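Local atomic coordinates of glycosylation Associate Protein 1 (PDB entry 6OYC), a protein that probably acts with its Gap2 and Gap3 partners in the accessory Sec system, supporting glycosylation and secretion of streptococcal glycoproteins. Residues A[243-257]-A[271-285]. Residues are numbered along the deposited sequence; the frame is centred on the assembly and turned at random.
Sequences VGNTSKGNLILSVFS and SLSRADAIICDRLDI
Leu253 and Val255 of strand 250-255 hydrogen-bond to strand 277-280 as neighbours in the seven-stranded parallel sheet of a Rossmann-like domain, consistent with the GT-B clan. The strand directions differ by 21°, and the chain between them runs through helices 262-267 and 269-273, making a beta-alpha-beta crossover. Bonds alternate across the pair: Leu253 N gives to Ala277 O, Leu253 O receives Ile279 N, and Val255 N reaches Ile279 O at 2.7 Å and 175°, almost straight.

The side chain of Leu253 ties the strand to helix 269-273. Its CB lies 4.4 Å from CG1 of Ile278, its CG sits beside the methyl of Ala275, and CD1 packs against Ser271 O (3.4 Å) and meets the CD2 methyl of Leu272 (3.8 Å).

Aspartates flank strand 277-280. Asp276 OD2 accepts Leu251 N of the facing strand through its anti lone pair, and water 1 lies within hydrogen-bonding distance of this oxygen (3.1 Å) and Gly249 O (3.2 Å). Just past that strand's end, Asp281, with CG between backbone N and carbonyl carbon (chi1 62°), turns its carboxylate toward Ser257: OD1 accepts the backbone N at 3.0 Å, and OD2 receives OG at 2.8 Å through its syn lone pair.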
loop_
_atom_site.group_PDB
_atom_site.type_symbol
_atom_site.label_atom_id
_atom_site.label_comp_id
_atom_site.label_asym_id
_atom_site.label_seq_id
_atom_site.Cartn_x
_atom_site.Cartn_y
_atom_site.Cartn_z
ATOM N N VAL A 243 -0.945 21.104 10.642
ATOM C CA VAL A 243 -1.911 21.291 11.716
ATOM C C VAL A 243 -1.590 22.540 12.528
ATOM O O VAL A 243 -2.494 23.269 12.936
ATOM C CB VAL A 243 -1.965 20.026 12.598
ATOM C CG1 VAL A 243 -2.991 20.178 13.695
ATOM C CG2 VAL A 243 -2.296 18.809 11.754
ATOM N N GLY A 244 -0.307 22.827 12.759
ATOM C CA GLY A 244 0.042 24.035 13.491
ATOM C C GLY A 244 -0.445 25.298 12.803
ATOM O O GLY A 244 -0.809 26.276 13.460
ATOM N N ASN A 245 -0.485 25.287 11.474
ATOM C CA ASN A 245 -0.838 26.464 10.684
ATOM C C ASN A 245 -2.288 26.430 10.211
ATOM O O ASN A 245 -2.574 26.898 9.105
ATOM C CB ASN A 245 0.096 26.582 9.477
ATOM C CG ASN A 245 1.575 26.553 9.847
ATOM O OD1 ASN A 245 2.413 26.143 9.046
ATOM N ND2 ASN A 245 1.898 27.008 11.059
ATOM N N THR A 246 -3.229 25.883 10.989
ATOM C CA THR A 246 -4.515 25.447 10.446
ATOM C C THR A 246 -5.665 26.429 10.682
ATOM O O THR A 246 -6.835 26.019 10.637
ATOM C CB THR A 246 -4.910 24.084 11.015
ATOM O OG1 THR A 246 -6.018 23.566 10.269
ATOM C CG2 THR A 246 -5.326 24.204 12.499
ATOM N N SER A 247 -5.383 27.710 10.916
ATOM C CA SER A 247 -6.481 28.597 11.273
ATOM C C SER A 247 -7.504 28.766 10.149
ATOM O O SER A 247 -8.652 29.122 10.434
ATOM C CB SER A 247 -5.934 29.953 11.715
ATOM O OG SER A 247 -5.690 29.956 13.113
ATOM N N LYS A 248 -7.144 28.468 8.896
ATOM C CA LYS A 248 -8.006 28.840 7.773
ATOM C C LYS A 248 -9.328 28.070 7.773
ATOM O O LYS A 248 -10.386 28.658 7.535
ATOM C CB LYS A 248 -7.268 28.645 6.446
ATOM C CG LYS A 248 -7.864 29.430 5.262
ATOM C CD LYS A 248 -6.832 29.627 4.133
ATOM C CE LYS A 248 -7.391 30.419 2.942
ATOM N NZ LYS A 248 -6.919 31.839 2.804
ATOM N N GLY A 249 -9.305 26.762 8.028
ATOM C CA GLY A 249 -10.557 26.029 7.919
ATOM C C GLY A 249 -10.840 24.969 8.971
ATOM O O GLY A 249 -10.353 25.039 10.103
ATOM N N ASN A 250 -11.643 23.983 8.604
ATOM C CA ASN A 250 -11.900 22.834 9.459
ATOM C C ASN A 250 -10.841 21.760 9.268
ATOM O O ASN A 250 -10.236 21.626 8.200
ATOM C CB ASN A 250 -13.276 22.244 9.181
ATOM C CG ASN A 250 -14.375 23.163 9.610
ATOM O OD1 ASN A 250 -14.450 23.532 10.779
ATOM N ND2 ASN A 250 -15.201 23.597 8.660
ATOM N N LEU A 251 -10.657 20.960 10.311
ATOM C CA LEU A 251 -9.567 20.002 10.351
ATOM C C LEU A 251 -10.069 18.682 10.908
ATOM O O LEU A 251 -10.713 18.660 11.964
ATOM C CB LEU A 251 -8.412 20.541 11.203
ATOM C CG LEU A 251 -7.218 19.601 11.426
ATOM C CD1 LEU A 251 -6.533 19.257 10.110
ATOM C CD2 LEU A 251 -6.237 20.245 12.380
ATOM N N ILE A 252 -9.764 17.594 10.204
ATOM C CA ILE A 252 -9.974 16.230 10.684
ATOM C C ILE A 252 -8.632 15.496 10.666
ATOM O O ILE A 252 -7.942 15.468 9.637
ATOM C CB ILE A 252 -11.016 15.471 9.837
ATOM C CG1 ILE A 252 -12.397 16.120 9.959
ATOM C CG2 ILE A 252 -11.098 14.005 10.258
ATOM C CD1 ILE A 252 -13.318 15.743 8.825
ATOM N N LEU A 253 -8.265 14.909 11.799
ATOM C CA LEU A 253 -7.053 14.107 11.900
ATOM C C LEU A 253 -7.407 12.634 11.742
ATOM O O LEU A 253 -8.323 12.144 12.411
ATOM C CB LEU A 253 -6.371 14.331 13.247
ATOM C CG LEU A 253 -5.535 15.588 13.418
ATOM C CD1 LEU A 253 -4.989 15.662 14.854
ATOM C CD2 LEU A 253 -4.394 15.568 12.403
ATOM N N SER A 254 -6.673 11.920 10.889
ATOM C CA SER A 254 -6.920 10.496 10.661
ATOM C C SER A 254 -5.774 9.677 11.245
ATOM O O SER A 254 -4.618 9.835 10.840
ATOM C CB SER A 254 -7.096 10.184 9.173
ATOM O OG SER A 254 -7.332 8.787 8.984
ATOM N N VAL A 255 -6.101 8.800 12.183
ATOM C CA VAL A 255 -5.137 7.955 12.872
ATOM C C VAL A 255 -5.282 6.532 12.319
ATOM O O VAL A 255 -6.379 5.957 12.334
ATOM C CB VAL A 255 -5.362 7.997 14.394
ATOM C CG1 VAL A 255 -4.578 6.879 15.107
ATOM C CG2 VAL A 255 -5.002 9.354 14.951
ATOM N N PHE A 256 -4.177 5.963 11.837
ATOM C CA PHE A 256 -4.182 4.660 11.176
ATOM C C PHE A 256 -3.148 3.769 11.847
ATOM O O PHE A 256 -1.946 4.066 11.812
ATOM C CB PHE A 256 -3.882 4.814 9.685
ATOM C CG PHE A 256 -4.127 3.564 8.890
ATOM C CD1 PHE A 256 -5.367 2.930 8.932
ATOM C CD2 PHE A 256 -3.123 3.020 8.090
ATOM C CE1 PHE A 256 -5.606 1.781 8.185
ATOM C CE2 PHE A 256 -3.350 1.855 7.342
ATOM C CZ PHE A 256 -4.592 1.238 7.389
ATOM N N SER A 257 -3.612 2.677 12.451
ATOM C CA SER A 257 -2.757 1.884 13.334
ATOM C C SER A 257 -1.503 1.343 12.632
ATOM O O SER A 257 -0.461 1.189 13.279
ATOM C CB SER A 257 -3.566 0.738 13.934
ATOM O OG SER A 257 -4.055 -0.122 12.910
ATOM N N SER A 271 -1.537 18.986 18.136
ATOM C CA SER A 271 -2.283 18.550 16.958
ATOM C C SER A 271 -3.714 18.171 17.320
ATOM O O SER A 271 -4.662 18.554 16.625
ATOM C CB SER A 271 -1.585 17.369 16.290
ATOM O OG SER A 271 -0.332 17.726 15.732
ATOM N N LEU A 272 -3.890 17.403 18.398
ATOM C CA LEU A 272 -5.216 16.891 18.735
ATOM C C LEU A 272 -6.163 18.013 19.123
ATOM O O LEU A 272 -7.358 17.963 18.798
ATOM C CB LEU A 272 -5.131 15.877 19.875
ATOM C CG LEU A 272 -4.261 14.649 19.623
ATOM C CD1 LEU A 272 -4.477 13.642 20.720
ATOM C CD2 LEU A 272 -4.574 14.042 18.261
ATOM N N SER A 273 -5.653 19.032 19.819
ATOM C CA SER A 273 -6.508 20.135 20.229
ATOM C C SER A 273 -6.938 20.987 19.047
ATOM O O SER A 273 -7.913 21.730 19.165
ATOM C CB SER A 273 -5.811 21.013 21.275
ATOM O OG SER A 273 -4.761 21.752 20.689
ATOM N N ARG A 274 -6.254 20.881 17.910
ATOM C CA ARG A 274 -6.662 21.629 16.728
ATOM C C ARG A 274 -7.633 20.858 15.836
ATOM O O ARG A 274 -8.154 21.427 14.875
ATOM C CB ARG A 274 -5.425 22.056 15.924
ATOM C CG ARG A 274 -4.778 23.302 16.512
ATOM C CD ARG A 274 -3.359 23.524 16.038
ATOM N NE ARG A 274 -2.812 24.750 16.617
ATOM C CZ ARG A 274 -2.250 24.825 17.825
ATOM N NH1 ARG A 274 -2.130 23.742 18.582
ATOM N NH2 ARG A 274 -1.784 25.978 18.273
ATOM N N ALA A 275 -7.906 19.595 16.134
ATOM C CA ALA A 275 -8.821 18.832 15.302
ATOM C C ALA A 275 -10.269 19.194 15.617
ATOM O O ALA A 275 -10.657 19.296 16.781
ATOM C CB ALA A 275 -8.604 17.335 15.508
ATOM N N ASP A 276 -11.075 19.378 14.575
ATOM C CA ASP A 276 -12.516 19.408 14.789
ATOM C C ASP A 276 -13.092 18.009 14.977
ATOM O O ASP A 276 -14.131 17.871 15.636
ATOM C CB ASP A 276 -13.219 20.131 13.630
ATOM C CG ASP A 276 -12.776 21.588 13.501
ATOM O OD1 ASP A 276 -13.218 22.414 14.329
ATOM O OD2 ASP A 276 -11.969 21.905 12.591
ATOM N N ALA A 277 -12.440 16.979 14.429
ATOM C CA ALA A 277 -12.814 15.585 14.664
ATOM C C ALA A 277 -11.609 14.693 14.394
ATOM O O ALA A 277 -10.674 15.074 13.680
ATOM C CB ALA A 277 -14.003 15.148 13.798
ATOM N N ILE A 278 -11.638 13.498 14.988
ATOM C CA ILE A 278 -10.592 12.503 14.804
ATOM C C ILE A 278 -11.232 11.230 14.276
ATOM O O ILE A 278 -12.282 10.807 14.772
ATOM C CB ILE A 278 -9.816 12.235 16.105
ATOM C CG1 ILE A 278 -9.120 13.517 16.577
ATOM C CG2 ILE A 278 -8.794 11.138 15.890
ATOM C CD1 ILE A 278 -8.820 13.540 18.043
ATOM N N ILE A 279 -10.616 10.646 13.251
ATOM C CA ILE A 279 -10.981 9.341 12.709
ATOM C C ILE A 279 -9.898 8.343 13.084
ATOM O O ILE A 279 -8.702 8.660 12.994
ATOM C CB ILE A 279 -11.110 9.366 11.173
ATOM C CG1 ILE A 279 -12.224 10.286 10.697
ATOM C CG2 ILE A 279 -11.324 7.942 10.636
ATOM C CD1 ILE A 279 -12.096 10.602 9.217
ATOM N N CYS A 280 -10.296 7.126 13.453
ATOM C CA CYS A 280 -9.304 6.060 13.404
ATOM C C CYS A 280 -9.942 4.740 13.008
ATOM O O CYS A 280 -11.166 4.563 13.046
ATOM C CB CYS A 280 -8.541 5.897 14.721
ATOM S SG CYS A 280 -9.600 5.789 16.092
ATOM N N ASP A 281 -9.075 3.819 12.604
ATOM C CA ASP A 281 -9.483 2.495 12.167
ATOM C C ASP A 281 -9.689 1.520 13.323
ATOM O O ASP A 281 -10.218 0.427 13.101
ATOM C CB ASP A 281 -8.441 1.928 11.190
ATOM C CG ASP A 281 -7.067 1.759 11.821
ATOM O OD1 ASP A 281 -6.601 2.675 12.527
ATOM O OD2 ASP A 281 -6.443 0.696 11.626
ATOM N N ARG A 282 -9.303 1.861 14.545
ATOM C CA ARG A 282 -9.357 0.863 15.605
ATOM C C ARG A 282 -10.159 1.359 16.802
ATOM O O ARG A 282 -10.084 2.535 17.179
ATOM C CB ARG A 282 -7.950 0.451 16.026
ATOM C CG ARG A 282 -7.293 -0.506 15.025
ATOM C CD ARG A 282 -6.033 -1.071 15.615
ATOM N NE ARG A 282 -6.342 -1.801 16.836
ATOM C CZ ARG A 282 -6.471 -3.120 16.885
ATOM N NH1 ARG A 282 -6.287 -3.826 15.781
ATOM N NH2 ARG A 282 -6.778 -3.724 18.028
ATOM N N LEU A 283 -10.927 0.438 17.392
ATOM C CA LEU A 283 -11.768 0.782 18.535
ATOM C C LEU A 283 -10.943 0.982 19.801
ATOM O O LEU A 283 -11.230 1.896 20.583
ATOM C CB LEU A 283 -12.832 -0.292 18.749
ATOM C CG LEU A 283 -14.018 -0.243 17.787
ATOM C CD1 LEU A 283 -14.996 -1.359 18.095
ATOM C CD2 LEU A 283 -14.711 1.086 17.876
ATOM N N ASP A 284 -9.910 0.159 20.025
ATOM C CA ASP A 284 -9.078 0.359 21.214
ATOM C C ASP A 284 -8.364 1.712 21.163
ATOM O O ASP A 284 -8.384 2.470 22.142
ATOM C CB ASP A 284 -8.076 -0.796 21.418
ATOM C CG ASP A 284 -7.336 -1.219 20.134
ATOM O OD1 ASP A 284 -7.485 -0.562 19.086
ATOM O OD2 ASP A 284 -6.583 -2.222 20.174
ATOM N N ILE A 285 -7.751 2.049 20.021
ATOM C CA ILE A 285 -7.135 3.368 19.884
ATOM C C ILE A 285 -8.181 4.457 20.081
ATOM O O ILE A 285 -7.932 5.468 20.750
ATOM C CB ILE A 285 -6.436 3.505 18.517
ATOM C CG1 ILE A 285 -5.198 2.600 18.425
ATOM C CG2 ILE A 285 -6.039 4.942 18.266
ATOM C CD1 ILE A 285 -4.227 2.995 17.297
HETATM O O HOH W 1 -9.635 23.933 12.978
#